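Local atomic coordinates of betaine aldehyde dehydrogenase (Staphylococcus aureus subsp. aureus COL, PDB entry 4QTO), a protein that catalyses the NAD-dependent oxidation of betaine aldehyde to glycine betaine and assembles from four subunits. Residues D161-V174 / E499-N511. Residues are numbered along the deposited sequence; the frame is centred on the assembly and turned at random. Where two conformers were deposited one is given.
Sequences DTESKIVKEPVGVV and EYLVSKHILTNTN
The projecting oligomerisation arm of the aldehyde dehydrogenase fold is built in part from strands 162-170 and 501-509, paired antiparallel with N-to-C directions 145° apart; strand 152-155 pairs with the other edge of 162-170. Paired backbone bonds at E163/T508, K165/I506, V167/K504 and E169/V502 establish the register; the straightest of those between the two strands runs from E169 N to V502 O (171° at the hydrogen). Just beyond P170, where the strand is interrupted, V171 N still reaches Y500 O at 2.9 Å, but from well above the carbonyl plane.

On the face of S164, I166, K168, S503 and H505, S164 OG and H505 NE2 share a hydrogen bond of 2.7 Å whose donor is undetermined. The CD1 methyl of I166 lies 3.6 Å from H505 CB, while K165 O sits in plane at the imidazole edge. K168 bends at chi2 to bring NZ within 2.6 Å of S503 OG, which is also hydrogen-bonded to E495 OE2 of the second subunit.

The other face carries a salt bridge: K504 NZ meets E169 OE2 on its syn side at 2.8 Å, somewhat out of the carboxylate plane. The lysine chain folds at chi3 (-71°) toward the carboxylate; its NZ also donates to L461 O and A458 O of the second subunit. Farther along, V167 CG2 packs on I506 CD1, and a water lies within hydrogen-bonding distance of E163 OE2, I506 O and T508 OG1. E163 and K165 form reciprocal salt bridges with K165 and E163 of the third subunit.

Residues 505-508 also pair in parallel with a strand of the second subunit, continuing the sheet across that interface. The chemistry thus implies a strand pair whose charged side chains are bound by partners from two further chains, consistent with a role in holding the tetramer together.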
loop_
_atom_site.group_PDB
_atom_site.type_symbol
_atom_site.label_atom_id
_atom_site.label_comp_id
_atom_site.label_asym_id
_atom_site.label_seq_id
_atom_site.Cartn_x
_atom_site.Cartn_y
_atom_site.Cartn_z
ATOM N N ASP A 161 20.090 -15.826 0.693
ATOM C CA ASP A 161 19.583 -17.208 0.692
ATOM C C ASP A 161 18.461 -17.435 1.707
ATOM O O ASP A 161 18.419 -18.444 2.409
ATOM C CB ASP A 161 20.701 -18.242 0.869
ATOM C CG ASP A 161 21.667 -18.265 -0.307
ATOM O OD1 ASP A 161 21.223 -18.099 -1.445
ATOM O OD2 ASP A 161 22.876 -18.443 -0.077
ATOM N N THR A 162 17.566 -16.458 1.793
ATOM C CA THR A 162 16.344 -16.605 2.566
ATOM C C THR A 162 15.170 -15.995 1.789
ATOM O O THR A 162 15.374 -15.115 0.921
ATOM C CB THR A 162 16.386 -15.895 3.942
ATOM O OG1 THR A 162 16.542 -14.477 3.739
ATOM C CG2 THR A 162 17.490 -16.435 4.810
ATOM N N GLU A 163 13.967 -16.482 2.091
ATOM C CA GLU A 163 12.733 -15.936 1.558
ATOM C C GLU A 163 11.990 -15.442 2.771
ATOM O O GLU A 163 11.852 -16.184 3.766
ATOM C CB GLU A 163 11.873 -16.989 0.868
ATOM C CG GLU A 163 10.582 -16.376 0.333
ATOM C CD GLU A 163 9.463 -17.347 0.011
ATOM O OE1 GLU A 163 9.004 -17.244 -1.142
ATOM O OE2 GLU A 163 8.998 -18.141 0.896
ATOM N N SER A 164 11.458 -14.232 2.680
ATOM C CA SER A 164 10.736 -13.607 3.776
ATOM C C SER A 164 9.378 -13.145 3.316
ATOM O O SER A 164 9.276 -12.433 2.307
ATOM C CB SER A 164 11.535 -12.389 4.261
ATOM O OG SER A 164 10.866 -11.615 5.275
ATOM N N LYS A 165 8.343 -13.611 3.984
ATOM C CA LYS A 165 7.003 -13.156 3.631
ATOM C C LYS A 165 6.197 -12.893 4.860
ATOM O O LYS A 165 6.440 -13.499 5.913
ATOM C CB LYS A 165 6.300 -14.140 2.729
ATOM C CG LYS A 165 6.053 -15.478 3.334
ATOM C CD LYS A 165 5.769 -16.512 2.225
ATOM C CE LYS A 165 5.622 -17.897 2.815
ATOM N NZ LYS A 165 5.666 -18.932 1.731
ATOM N N ILE A 166 5.266 -11.955 4.736
ATOM C CA ILE A 166 4.350 -11.660 5.835
ATOM C C ILE A 166 2.972 -12.100 5.336
ATOM O O ILE A 166 2.485 -11.598 4.303
ATOM C CB ILE A 166 4.289 -10.170 6.178
ATOM C CG1 ILE A 166 5.673 -9.582 6.420
ATOM C CG2 ILE A 166 3.350 -9.954 7.347
ATOM C CD1 ILE A 166 6.517 -10.324 7.433
ATOM N N VAL A 167 2.375 -13.059 6.032
ATOM C CA VAL A 167 1.055 -13.549 5.696
ATOM C C VAL A 167 0.072 -12.910 6.659
ATOM O O VAL A 167 0.366 -12.809 7.855
ATOM C CB VAL A 167 0.942 -15.072 5.898
ATOM C CG1 VAL A 167 -0.436 -15.558 5.455
ATOM C CG2 VAL A 167 2.020 -15.825 5.136
ATOM N N LYS A 168 -1.075 -12.460 6.157
ATOM C CA LYS A 168 -2.107 -11.883 7.005
ATOM C C LYS A 168 -3.186 -12.962 7.195
ATOM O O LYS A 168 -3.691 -13.531 6.214
ATOM C CB LYS A 168 -2.743 -10.652 6.379
ATOM C CG LYS A 168 -1.810 -9.527 6.070
ATOM C CD LYS A 168 -1.047 -9.002 7.239
ATOM C CE LYS A 168 -0.269 -7.760 6.779
ATOM N NZ LYS A 168 0.759 -7.262 7.737
ATOM N N GLU A 169 -3.391 -13.366 8.442
ATOM C CA GLU A 169 -4.356 -14.381 8.815
ATOM C C GLU A 169 -5.505 -13.749 9.593
ATOM O O GLU A 169 -5.327 -12.706 10.189
ATOM C CB GLU A 169 -3.699 -15.409 9.748
ATOM C CG GLU A 169 -2.480 -16.112 9.156
ATOM C CD GLU A 169 -1.868 -17.164 10.056
ATOM O OE1 GLU A 169 -2.236 -17.281 11.255
ATOM O OE2 GLU A 169 -1.042 -17.936 9.517
ATOM N N PRO A 170 -6.643 -14.430 9.647
ATOM C CA PRO A 170 -7.697 -13.920 10.559
ATOM C C PRO A 170 -7.138 -13.919 11.991
ATOM O O PRO A 170 -6.450 -14.862 12.407
ATOM C CB PRO A 170 -8.837 -14.920 10.410
ATOM C CG PRO A 170 -8.249 -16.096 9.702
ATOM C CD PRO A 170 -7.077 -15.639 8.916
ATOM N N VAL A 171 -7.521 -12.918 12.762
ATOM C CA VAL A 171 -7.018 -12.775 14.152
ATOM C C VAL A 171 -7.405 -13.981 15.004
ATOM O O VAL A 171 -6.653 -14.385 15.895
ATOM C CB VAL A 171 -7.415 -11.401 14.747
ATOM C CG1 VAL A 171 -8.906 -11.308 15.000
ATOM C CG2 VAL A 171 -6.624 -11.096 16.014
ATOM N N GLY A 172 -8.588 -14.550 14.757
ATOM C CA GLY A 172 -9.039 -15.750 15.414
ATOM C C GLY A 172 -10.480 -15.626 15.846
ATOM O O GLY A 172 -11.358 -15.364 15.036
ATOM N N VAL A 173 -10.702 -15.857 17.125
ATOM C CA VAL A 173 -12.008 -15.785 17.733
ATOM C C VAL A 173 -12.205 -14.364 18.256
ATOM O O VAL A 173 -11.361 -13.852 19.021
ATOM C CB VAL A 173 -12.102 -16.789 18.888
ATOM C CG1 VAL A 173 -13.371 -16.566 19.707
ATOM C CG2 VAL A 173 -12.043 -18.211 18.382
ATOM N N VAL A 174 -13.323 -13.738 17.884
ATOM C CA VAL A 174 -13.582 -12.373 18.293
ATOM C C VAL A 174 -14.907 -12.254 19.032
ATOM O O VAL A 174 -15.895 -12.884 18.629
ATOM C CB VAL A 174 -13.659 -11.421 17.084
ATOM C CG1 VAL A 174 -13.812 -9.977 17.564
ATOM C CG2 VAL A 174 -12.428 -11.581 16.199
ATOM N N GLU A 499 -8.005 -4.781 12.103
ATOM C CA GLU A 499 -8.234 -5.176 13.479
ATOM C C GLU A 499 -8.519 -6.679 13.528
ATOM O O GLU A 499 -8.241 -7.338 14.547
ATOM C CB GLU A 499 -9.437 -4.504 14.144
ATOM C CG GLU A 499 -9.344 -2.994 14.237
ATOM C CD GLU A 499 -8.384 -2.483 15.293
ATOM O OE1 GLU A 499 -8.067 -3.257 16.240
ATOM O OE2 GLU A 499 -7.931 -1.294 15.127
ATOM N N TYR A 500 -9.043 -7.224 12.410
ATOM C CA TYR A 500 -9.446 -8.620 12.311
ATOM C C TYR A 500 -8.395 -9.522 11.666
ATOM O O TYR A 500 -8.690 -10.690 11.359
ATOM C CB TYR A 500 -10.818 -8.733 11.616
ATOM C CG TYR A 500 -11.925 -8.151 12.495
ATOM C CD1 TYR A 500 -12.279 -6.808 12.447
ATOM C CD2 TYR A 500 -12.579 -8.952 13.412
ATOM C CE1 TYR A 500 -13.215 -6.279 13.324
ATOM C CE2 TYR A 500 -13.521 -8.437 14.281
ATOM C CZ TYR A 500 -13.837 -7.110 14.232
ATOM O OH TYR A 500 -14.772 -6.579 15.112
ATOM N N LEU A 501 -7.186 -8.987 11.478
ATOM C CA LEU A 501 -6.088 -9.727 10.917
ATOM C C LEU A 501 -4.927 -9.766 11.908
ATOM O O LEU A 501 -4.795 -8.902 12.802
ATOM C CB LEU A 501 -5.586 -9.052 9.630
ATOM C CG LEU A 501 -6.607 -9.061 8.483
ATOM C CD1 LEU A 501 -6.093 -8.190 7.345
ATOM C CD2 LEU A 501 -6.831 -10.478 8.015
ATOM N N VAL A 502 -4.061 -10.750 11.696
ATOM C CA VAL A 502 -2.815 -10.869 12.458
ATOM C C VAL A 502 -1.710 -11.169 11.436
ATOM O O VAL A 502 -1.940 -11.896 10.462
ATOM C CB VAL A 502 -2.892 -11.937 13.548
ATOM C CG1 VAL A 502 -3.224 -13.314 12.997
ATOM C CG2 VAL A 502 -1.623 -11.937 14.393
ATOM N N SER A 503 -0.537 -10.575 11.647
ATOM C CA SER A 503 0.598 -10.791 10.739
ATOM C C SER A 503 1.486 -11.916 11.236
ATOM O O SER A 503 1.795 -12.008 12.424
ATOM C CB SER A 503 1.464 -9.536 10.676
ATOM O OG SER A 503 0.770 -8.459 10.086
ATOM N N LYS A 504 1.949 -12.729 10.292
ATOM C CA LYS A 504 2.902 -13.775 10.571
ATOM C C LYS A 504 4.057 -13.666 9.570
ATOM O O LYS A 504 3.858 -13.684 8.364
ATOM C CB LYS A 504 2.271 -15.176 10.456
ATOM C CG LYS A 504 3.260 -16.340 10.532
ATOM C CD LYS A 504 2.590 -17.661 10.290
ATOM C CE LYS A 504 1.687 -18.106 11.430
ATOM N NZ LYS A 504 0.860 -19.267 11.005
ATOM N N HIS A 505 5.259 -13.536 10.092
ATOM C CA HIS A 505 6.459 -13.514 9.287
ATOM C C HIS A 505 6.965 -14.954 9.146
ATOM O O HIS A 505 7.355 -15.585 10.125
ATOM C CB HIS A 505 7.540 -12.646 9.944
ATOM C CG HIS A 505 8.853 -12.597 9.210
ATOM N ND1 HIS A 505 10.032 -12.279 9.849
ATOM C CD2 HIS A 505 9.184 -12.853 7.919
ATOM C CE1 HIS A 505 11.023 -12.297 8.978
ATOM N NE2 HIS A 505 10.534 -12.616 7.791
ATOM N N ILE A 506 6.969 -15.482 7.916
ATOM C CA ILE A 506 7.514 -16.817 7.658
ATOM C C ILE A 506 8.828 -16.579 6.928
ATOM O O ILE A 506 8.850 -16.000 5.801
ATOM C CB ILE A 506 6.559 -17.705 6.827
ATOM C CG1 ILE A 506 5.225 -17.878 7.546
ATOM C CG2 ILE A 506 7.198 -19.070 6.609
ATOM C CD1 ILE A 506 4.154 -18.628 6.783
ATOM N N LEU A 507 9.915 -17.039 7.543
ATOM C CA LEU A 507 11.247 -16.867 6.996
ATOM C C LEU A 507 11.821 -18.250 6.689
ATOM O O LEU A 507 11.993 -19.051 7.605
ATOM C CB LEU A 507 12.105 -16.147 8.041
ATOM C CG LEU A 507 13.555 -15.737 7.751
ATOM C CD1 LEU A 507 14.478 -16.942 7.652
ATOM C CD2 LEU A 507 13.606 -14.828 6.525
ATOM N N THR A 508 12.107 -18.507 5.411
ATOM C CA THR A 508 12.660 -19.771 4.993
ATOM C C THR A 508 14.133 -19.606 4.649
ATOM O O THR A 508 14.486 -18.732 3.840
ATOM C CB THR A 508 11.912 -20.298 3.746
ATOM O OG1 THR A 508 10.519 -20.447 4.054
ATOM C CG2 THR A 508 12.480 -21.660 3.300
ATOM N N ASN A 509 15.000 -20.423 5.258
ATOM C CA ASN A 509 16.422 -20.408 4.932
ATOM C C ASN A 509 16.587 -21.453 3.833
ATOM O O ASN A 509 16.423 -22.650 4.076
ATOM C CB ASN A 509 17.275 -20.713 6.140
ATOM C CG ASN A 509 18.749 -20.561 5.862
ATOM O OD1 ASN A 509 19.210 -20.762 4.722
ATOM N ND2 ASN A 509 19.536 -20.279 6.910
ATOM N N THR A 510 16.888 -20.962 2.635
ATOM C CA THR A 510 17.015 -21.808 1.470
ATOM C C THR A 510 18.388 -22.446 1.290
ATOM O O THR A 510 18.571 -23.219 0.352
ATOM C CB THR A 510 16.596 -21.074 0.193
ATOM O OG1 THR A 510 17.490 -19.991 -0.075
ATOM C CG2 THR A 510 15.175 -20.546 0.322
ATOM N N ASN A 511 19.348 -22.112 2.132
ATOM C CA ASN A 511 20.668 -22.771 2.062
ATOM C C ASN A 511 21.204 -22.859 3.484
ATOM O O ASN A 511 22.194 -22.238 3.840
ATOM C CB ASN A 511 21.591 -21.971 1.174
ATOM C CG ASN A 511 22.913 -22.679 0.958
ATOM O OD1 ASN A 511 22.977 -23.906 1.030
ATOM N ND2 ASN A 511 23.960 -21.915 0.710
HETATM O O HOH W 1 9.175 -17.986 3.656
HETATM O O HOH W 2 -1.969 -19.918 12.178
#